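Local atomic coordinates of proteasome assembly chaperone family protein (PDB entry 3WZ2), a protein that probably acts as a chaperone in proteasome assembly, being an archaeal homolog of the proteasome-assembly chaperones and a member of the PAC2 family. Residues B[21-26]-B[80-85]; B[97-102]-B[160-165]; B[110-115]-B[173-178]. One frame throughout, in Å; residues are numbered along the deposited sequence.

Contact 1. Residues B[21-26]-B[80-85]; sequences IFIEGY and IIIAIA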
# COMPACT_ATOMS: atom_id res chain seq x y z
N ILE B 21 -11.85 -25.06 26.73
CA ILE B 21 -11.86 -23.76 27.36
C ILE B 21 -10.70 -22.97 26.82
O ILE B 21 -9.53 -23.32 27.05
CB ILE B 21 -11.81 -23.89 28.88
CG1 ILE B 21 -13.09 -24.58 29.37
CG2 ILE B 21 -11.64 -22.53 29.54
CD1 ILE B 21 -12.97 -25.16 30.77
N PHE B 22 -11.01 -21.89 26.09
CA PHE B 22 -10.01 -21.13 25.35
C PHE B 22 -9.80 -19.82 26.04
O PHE B 22 -10.76 -19.06 26.23
CB PHE B 22 -10.50 -20.87 23.94
CG PHE B 22 -9.50 -20.16 23.08
CD1 PHE B 22 -8.62 -20.88 22.30
CD2 PHE B 22 -9.47 -18.79 22.99
CE1 PHE B 22 -7.71 -20.23 21.47
CE2 PHE B 22 -8.58 -18.14 22.17
CZ PHE B 22 -7.70 -18.86 21.40
N ILE B 23 -8.56 -19.55 26.41
CA ILE B 23 -8.23 -18.33 27.12
C ILE B 23 -7.28 -17.50 26.30
O ILE B 23 -6.24 -18.00 25.88
CB ILE B 23 -7.54 -18.68 28.44
CG1 ILE B 23 -8.51 -19.49 29.30
CG2 ILE B 23 -7.11 -17.42 29.16
CD1 ILE B 23 -7.81 -20.22 30.42
N GLU B 24 -7.62 -16.24 26.07
CA GLU B 24 -6.81 -15.41 25.19
C GLU B 24 -6.22 -14.25 25.98
O GLU B 24 -6.94 -13.57 26.69
CB GLU B 24 -7.70 -14.85 24.06
CG GLU B 24 -7.07 -13.75 23.24
CD GLU B 24 -7.30 -12.34 23.79
OE1 GLU B 24 -8.47 -11.95 24.03
OE2 GLU B 24 -6.34 -11.58 23.86
N GLY B 25 -4.91 -14.03 25.86
CA GLY B 25 -4.24 -12.94 26.56
C GLY B 25 -3.24 -12.22 25.68
O GLY B 25 -2.07 -12.11 26.04
N TYR B 26 -3.69 -11.70 24.55
CA TYR B 26 -2.81 -10.99 23.62
C TYR B 26 -2.38 -9.65 24.22
O TYR B 26 -3.03 -9.14 25.12
CB TYR B 26 -3.48 -10.76 22.25
CG TYR B 26 -3.35 -11.91 21.25
CD1 TYR B 26 -3.17 -13.21 21.68
CD2 TYR B 26 -3.37 -11.67 19.86
CE1 TYR B 26 -3.03 -14.26 20.80
CE2 TYR B 26 -3.24 -12.71 18.96
CZ TYR B 26 -3.09 -14.01 19.43
OH TYR B 26 -2.96 -15.09 18.58
N ILE B 80 -7.97 -27.17 28.33
CA ILE B 80 -7.68 -25.75 28.34
C ILE B 80 -6.65 -25.39 27.28
O ILE B 80 -5.63 -26.07 27.13
CB ILE B 80 -7.19 -25.28 29.71
CG1 ILE B 80 -8.27 -25.61 30.74
CG2 ILE B 80 -6.93 -23.78 29.68
CD1 ILE B 80 -7.90 -25.32 32.15
N ILE B 81 -6.93 -24.31 26.54
CA ILE B 81 -6.00 -23.73 25.59
C ILE B 81 -5.76 -22.29 25.99
O ILE B 81 -6.70 -21.57 26.30
CB ILE B 81 -6.55 -23.75 24.17
CG1 ILE B 81 -6.89 -25.19 23.73
CG2 ILE B 81 -5.58 -23.10 23.20
CD1 ILE B 81 -7.61 -25.28 22.42
N ILE B 82 -4.49 -21.88 25.98
CA ILE B 82 -4.11 -20.48 26.20
C ILE B 82 -3.41 -19.93 24.98
O ILE B 82 -2.47 -20.56 24.48
CB ILE B 82 -3.20 -20.35 27.41
CG1 ILE B 82 -3.99 -20.80 28.64
CG2 ILE B 82 -2.73 -18.93 27.60
CD1 ILE B 82 -3.24 -20.69 29.92
N ALA B 83 -3.85 -18.77 24.50
CA ALA B 83 -3.30 -18.14 23.33
C ALA B 83 -2.47 -16.94 23.73
O ALA B 83 -2.98 -16.04 24.41
CB ALA B 83 -4.43 -17.69 22.41
N ILE B 84 -1.23 -16.89 23.22
CA ILE B 84 -0.24 -15.87 23.59
C ILE B 84 0.30 -15.25 22.32
O ILE B 84 0.44 -15.94 21.31
CB ILE B 84 0.91 -16.56 24.38
CG1 ILE B 84 0.34 -16.95 25.81
CG2 ILE B 84 2.18 -15.70 24.40
CD1 ILE B 84 1.27 -17.71 26.71
N ALA B 85 0.63 -13.98 22.36
CA ALA B 85 1.37 -13.33 21.30
C ALA B 85 2.48 -12.45 21.86
O ALA B 85 2.23 -11.64 22.73
CB ALA B 85 0.42 -12.48 20.46
O HOH W 1 0.18 -12.73 24.78
O HOH W 2 -1.61 -17.40 19.65
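The Tyr26 ring has the methyl group of Ala85 over one face. Ala85 CB lies 3.7 Å from the Tyr26 ring centroid and 2° off the normal, a well-centred CH-pi contact. At the ring edge, in its plane, sits Ala83 O. Water 2 joins Tyr26 OH to Ile84 O. The Phe22 ring is held by two aliphatic groups that approach it obliquely: Ala83 CB is 3.6 Å from Phe22 CZ, and Ile81 CG2 is 3.9 Å from Phe22 CD1. CG of Phe22 is anti to the backbone N (chi1 -176°), which swings the ring over toward strand 80-85. Helix 91-107 packs here, with Ile101 and Leu105 on Phe22 and Tyr104 on Ile81.

Strands 21-24 and 80-85 run parallel in the middle of the mixed central sheet of this PAC2-family chain. Their backbones are joined by hydrogen bonds from Ile81 N to Ile21 O, Ile23 N to Ile81 O, Ala83 N to Ile23 O (2.9 Å) and Gly25 N to Ala83 O. The last of these carries the pairing on to Gly25. Glu24 OE2 accepts a hydrogen bond from Tyr26 N at 2.7 Å, on the anti side and 22° out of the carboxylate plane. This ties the carboxylate to the backbone two residues on. Water 1 adds a bridge from Gly25 O to Ala85 N.

On the opposite face Ile21, Ile23, Ile80 and Ile82 form an aliphatic layer. Ile23 CD1 reaches back along the strand to Ile80 CG2 at 3.7 Å. Ile23 CB meets Ile82 CG1 at 4.1 Å. Helix 32-43 lies over this face, with Ala37 and Leu40 against Ile82.

Contact 2. Residues B[97-102]-B[160-165]; sequences IAKEIV and SGKLLW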
# COMPACT_ATOMS: atom_id res chain seq x y z
N ILE B 97 -7.01 -13.20 12.41
CA ILE B 97 -6.69 -14.23 13.37
C ILE B 97 -7.91 -14.56 14.21
O ILE B 97 -8.20 -15.72 14.42
CB ILE B 97 -5.50 -13.84 14.26
CG1 ILE B 97 -4.20 -13.76 13.44
CG2 ILE B 97 -5.31 -14.83 15.40
CD1 ILE B 97 -3.12 -12.94 14.10
N ALA B 98 -8.61 -13.54 14.67
CA ALA B 98 -9.86 -13.74 15.42
C ALA B 98 -10.86 -14.59 14.66
O ALA B 98 -11.46 -15.52 15.22
CB ALA B 98 -10.50 -12.41 15.78
N LYS B 99 -11.01 -14.31 13.37
CA LYS B 99 -11.89 -15.12 12.53
C LYS B 99 -11.48 -16.60 12.53
O LYS B 99 -12.33 -17.48 12.66
CB LYS B 99 -11.97 -14.53 11.09
CG LYS B 99 -12.63 -13.14 11.01
CD LYS B 99 -14.15 -13.24 10.97
CE LYS B 99 -14.72 -11.94 11.41
NZ LYS B 99 -16.17 -11.76 11.13
N GLU B 100 -10.19 -16.89 12.34
CA GLU B 100 -9.76 -18.31 12.35
C GLU B 100 -9.91 -18.95 13.72
O GLU B 100 -10.27 -20.10 13.82
CB GLU B 100 -8.31 -18.45 11.91
CG GLU B 100 -8.04 -18.08 10.47
CD GLU B 100 -8.84 -18.91 9.46
OE1 GLU B 100 -8.90 -20.16 9.59
OE2 GLU B 100 -9.42 -18.29 8.53
N ILE B 101 -9.64 -18.18 14.77
CA ILE B 101 -9.84 -18.70 16.11
C ILE B 101 -11.32 -19.08 16.33
O ILE B 101 -11.63 -20.15 16.81
CB ILE B 101 -9.38 -17.70 17.16
CG1 ILE B 101 -7.86 -17.62 17.17
CG2 ILE B 101 -9.93 -18.06 18.52
CD1 ILE B 101 -7.29 -16.50 18.04
N VAL B 102 -12.23 -18.20 15.92
CA VAL B 102 -13.63 -18.47 16.10
C VAL B 102 -14.10 -19.67 15.27
O VAL B 102 -14.86 -20.49 15.76
CB VAL B 102 -14.46 -17.22 15.81
CG1 VAL B 102 -15.93 -17.54 15.70
CG2 VAL B 102 -14.21 -16.20 16.91
N SER B 160 -9.31 -8.87 22.28
CA SER B 160 -10.25 -9.24 23.33
C SER B 160 -11.65 -8.75 22.99
O SER B 160 -12.62 -9.50 23.09
CB SER B 160 -9.80 -8.68 24.68
OG SER B 160 -8.64 -9.41 25.08
N GLY B 161 -11.75 -7.51 22.53
CA GLY B 161 -13.05 -6.97 22.06
C GLY B 161 -13.63 -7.75 20.89
O GLY B 161 -14.82 -8.00 20.82
N LYS B 162 -12.78 -8.11 19.94
CA LYS B 162 -13.25 -8.77 18.73
C LYS B 162 -13.74 -10.16 19.03
O LYS B 162 -14.79 -10.55 18.58
CB LYS B 162 -12.15 -8.84 17.65
CG LYS B 162 -12.69 -9.24 16.27
CD LYS B 162 -13.54 -8.11 15.69
CE LYS B 162 -14.41 -8.51 14.52
NZ LYS B 162 -13.61 -8.76 13.31
N LEU B 163 -12.98 -10.89 19.82
CA LEU B 163 -13.36 -12.25 20.20
C LEU B 163 -14.63 -12.27 20.98
O LEU B 163 -15.50 -13.11 20.77
CB LEU B 163 -12.30 -12.88 21.07
CG LEU B 163 -11.69 -14.23 20.84
CD1 LEU B 163 -11.78 -14.57 19.38
CD2 LEU B 163 -10.29 -14.34 21.44
N LEU B 164 -14.75 -11.38 21.95
CA LEU B 164 -15.99 -11.31 22.73
C LEU B 164 -17.18 -11.31 21.77
O LEU B 164 -18.11 -12.10 21.91
CB LEU B 164 -16.00 -10.04 23.58
CG LEU B 164 -17.27 -9.70 24.33
CD1 LEU B 164 -17.57 -10.79 25.34
CD2 LEU B 164 -17.13 -8.35 25.00
N TRP B 165 -17.13 -10.43 20.78
CA TRP B 165 -18.26 -10.21 19.87
C TRP B 165 -18.39 -11.43 18.93
O TRP B 165 -19.48 -12.01 18.81
CB TRP B 165 -18.10 -8.89 19.09
CG TRP B 165 -19.15 -8.72 17.97
CD1 TRP B 165 -18.94 -8.85 16.63
CD2 TRP B 165 -20.52 -8.43 18.14
NE1 TRP B 165 -20.10 -8.65 15.96
CE2 TRP B 165 -21.10 -8.40 16.86
CE3 TRP B 165 -21.32 -8.18 19.24
CZ2 TRP B 165 -22.45 -8.11 16.65
CZ3 TRP B 165 -22.68 -7.89 19.04
CH2 TRP B 165 -23.24 -7.88 17.76
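Leu163 is the bump of this contact, and the surface of helix 97-102 supplies the hollow. The CD1 methyl of Leu163 enters a shallow groove lined by Ala98, Ile101 and Val102. Leu163 CD1 lies 3.8 Å from Val102 CG2. Ile101 CG2 is 4.0 Å from Leu163 CD1. Ala98 CB stands a little further from Leu163 CD1, at 4.4 Å. The Val102 side chain runs counter to that of Leu163, and Ile101 lies crosswise to it. The small side chain of Ala98 leaves room for the other helix. The CA atoms of Ala98 and Leu163 are 6.1 Å apart, and Ala98 CB packs on Lys162 CG at 3.9 Å.

The segment axes come within 9.8 Å and make an angle of 37°. This is apolar helix packing on one side, with a lysine pair above it. Lys162 starts with CG anti to the backbone N (chi1 -167°), which lays its CG on Ala98 CB. Bends at chi2 and chi4 bring Lys162 NZ to 4.5 Å from Lys99 NZ. Glu166 probably eases this closeness of like charges through a salt bridge to Lys99 NZ, and Asn95 OD1 accepts a weak hydrogen bond from Lys162 NZ. Beyond the lysines lies a second subunit, whose Leu55 packs on Lys99 and whose Pro59 packs on Lys162.

Below the helices runs the central sheet: Ile101 rests on Phe22 of strand 21-24, and Leu163 on Val113 and Ser115 of strand 112-120.

Contact 3. Residues B[110-115]-B[173-178]; sequences AEKVIS and KSYVLL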
# COMPACT_ATOMS: atom_id res chain seq x y z
N ALA B 110 -16.37 -25.41 21.51
CA ALA B 110 -15.74 -24.86 22.70
C ALA B 110 -16.78 -24.58 23.75
O ALA B 110 -17.86 -24.11 23.46
CB ALA B 110 -14.99 -23.57 22.36
N GLU B 111 -16.44 -24.89 24.99
CA GLU B 111 -17.32 -24.63 26.12
C GLU B 111 -17.30 -23.16 26.56
O GLU B 111 -18.32 -22.59 26.92
CB GLU B 111 -16.87 -25.54 27.26
CG GLU B 111 -17.75 -25.57 28.48
CD GLU B 111 -17.08 -26.32 29.64
OE1 GLU B 111 -16.49 -27.40 29.38
OE2 GLU B 111 -17.15 -25.81 30.80
N LYS B 112 -16.12 -22.54 26.55
CA LYS B 112 -15.95 -21.15 26.98
C LYS B 112 -14.83 -20.47 26.19
O LYS B 112 -13.82 -21.07 25.89
CB LYS B 112 -15.59 -21.06 28.47
CG LYS B 112 -16.69 -21.46 29.40
CD LYS B 112 -16.31 -21.23 30.85
CE LYS B 112 -17.19 -22.04 31.80
NZ LYS B 112 -18.06 -21.17 32.61
N VAL B 113 -15.02 -19.18 25.94
CA VAL B 113 -14.03 -18.33 25.36
C VAL B 113 -13.84 -17.17 26.29
O VAL B 113 -14.73 -16.37 26.48
CB VAL B 113 -14.50 -17.85 23.97
CG1 VAL B 113 -13.37 -17.15 23.24
CG2 VAL B 113 -14.99 -19.02 23.14
N ILE B 114 -12.64 -17.06 26.87
CA ILE B 114 -12.40 -16.09 27.92
C ILE B 114 -11.21 -15.24 27.51
O ILE B 114 -10.11 -15.75 27.33
CB ILE B 114 -12.07 -16.79 29.25
CG1 ILE B 114 -13.22 -17.68 29.69
CG2 ILE B 114 -11.82 -15.77 30.35
CD1 ILE B 114 -12.87 -18.71 30.76
N SER B 115 -11.42 -13.94 27.39
CA SER B 115 -10.31 -13.02 27.16
C SER B 115 -9.89 -12.34 28.46
O SER B 115 -10.71 -12.00 29.29
CB SER B 115 -10.73 -11.96 26.11
OG SER B 115 -10.94 -12.58 24.85
N LYS B 173 -20.11 -19.30 24.33
CA LYS B 173 -20.13 -18.58 25.58
C LYS B 173 -18.83 -17.83 25.69
O LYS B 173 -17.77 -18.45 25.76
CB LYS B 173 -20.31 -19.56 26.76
CG LYS B 173 -21.59 -20.38 26.70
CD LYS B 173 -21.66 -21.55 27.68
CE LYS B 173 -21.81 -21.11 29.12
NZ LYS B 173 -22.81 -20.02 29.30
N SER B 174 -18.92 -16.51 25.68
CA SER B 174 -17.73 -15.64 25.65
C SER B 174 -17.74 -14.68 26.84
O SER B 174 -18.82 -14.27 27.34
CB SER B 174 -17.55 -14.92 24.31
OG SER B 174 -18.47 -13.90 24.09
N TYR B 175 -16.54 -14.39 27.32
CA TYR B 175 -16.32 -13.51 28.45
C TYR B 175 -15.05 -12.70 28.25
O TYR B 175 -14.11 -13.17 27.61
CB TYR B 175 -16.16 -14.29 29.74
CG TYR B 175 -17.08 -15.48 29.95
CD1 TYR B 175 -16.93 -16.60 29.19
CD2 TYR B 175 -18.08 -15.49 30.94
CE1 TYR B 175 -17.73 -17.71 29.38
CE2 TYR B 175 -18.90 -16.61 31.14
CZ TYR B 175 -18.69 -17.71 30.36
OH TYR B 175 -19.47 -18.81 30.53
N VAL B 176 -15.03 -11.50 28.82
CA VAL B 176 -13.78 -10.79 29.07
C VAL B 176 -13.68 -10.45 30.58
O VAL B 176 -14.62 -9.96 31.17
CB VAL B 176 -13.69 -9.51 28.24
CG1 VAL B 176 -12.32 -8.86 28.36
CG2 VAL B 176 -14.01 -9.78 26.76
N LEU B 177 -12.52 -10.72 31.16
CA LEU B 177 -12.17 -10.22 32.49
C LEU B 177 -11.22 -9.05 32.32
O LEU B 177 -10.23 -9.17 31.59
CB LEU B 177 -11.49 -11.32 33.28
CG LEU B 177 -12.30 -12.61 33.46
CD1 LEU B 177 -11.46 -13.64 34.18
CD2 LEU B 177 -13.54 -12.31 34.25
N LEU B 178 -11.57 -7.91 32.94
CA LEU B 178 -10.79 -6.70 32.81
C LEU B 178 -10.20 -6.25 34.13
O LEU B 178 -10.93 -5.83 35.03
CB LEU B 178 -11.65 -5.59 32.25
CG LEU B 178 -12.22 -5.88 30.87
CD1 LEU B 178 -13.70 -6.11 30.96
CD2 LEU B 178 -11.96 -4.73 29.96
O HOH W 3 -19.57 -22.16 24.31
O HOH W 4 -13.77 -13.42 24.77
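Lys112 runs obliquely alongside the outer part of the Tyr175 ring. Lys112 CG is 3.9 Å from Tyr175 CE1, and the chain then follows the ring out toward its hydroxyl. CG of Lys112 stands anti to its own carbonyl carbon (chi1 -68°), which points the aliphatic part along the ring. Ile114 comes to the same ring further in, with its CG1 3.9 Å from Tyr175 CD1. Val113 O lies at the ring edge, in its plane, 3.5 Å from Tyr175 CD1. With a serine here in place of Lys112, the outer part of the Tyr175 ring would probably lose its aliphatic neighbour and Glu142 one nearby positive charge. On this side too, Lys173 turns its CD toward Glu111 O at 3.6 Å before its ammonium group leads away.

On the other face Val113 and Ser115 stand beside Ser174 and Val176. Ser115 CB meets Val176 CG2 at 4.0 Å. Water 4 bridges Ser115 OG and Tyr175 O; Ser115 OG is also hydrogen-bonded to Glu24 OE1.

The two strands are parallel neighbours in the central sheet, their segments inclined by 24°. Val113 N bonds to Lys173 O, Tyr175 N to Val113 O, Ser115 N to Tyr175 O and Leu177 N to Ser115 O. The bond from Ser115 N to Tyr175 O is 2.8 Å long and nearly straight (172°). Water 3 extends the joining at the start, linking Ala110 O to Lys173 N.

Helix 137-145 receives the polar ends. Tyr175 OH is hydrogen-bonded to Glu142, and Lys173 NZ makes salt bridges with Glu138, Glu139 and Glu142. Lys112 NZ forms a long, weak ion pair with Glu142. The lysines thus probably balance an acidic helix surface, while the tyrosine hydroxyl fixes the ring beneath it.

How the contacts relate
Contacts 1 and 3 belong to one sheet, since strands 21-24 and 112-120 are neighbours in it; Phe22 O and Ile114 N are 2.8 Å apart. Contact 2 lies over one face of that sheet. The three centres are 10 to 11 Å apart. Glu24 of contact 1 joins all three: its OE1 is 2.8 Å from Ser160 OG and 2.7 Å from Ser115 OG, probably hydrogen bonds. Leu164 O to Ser174 OG, also 2.8 Å, probably bonds contact 2 to contact 3. Helix 91-107 links strand 80-85 to strand 112-120, a beta-alpha-beta crossover that passes strand 21-24. Helix 158-169 leads into strand 174-181, and the segments of contacts 2 and 3 alternate along the chain.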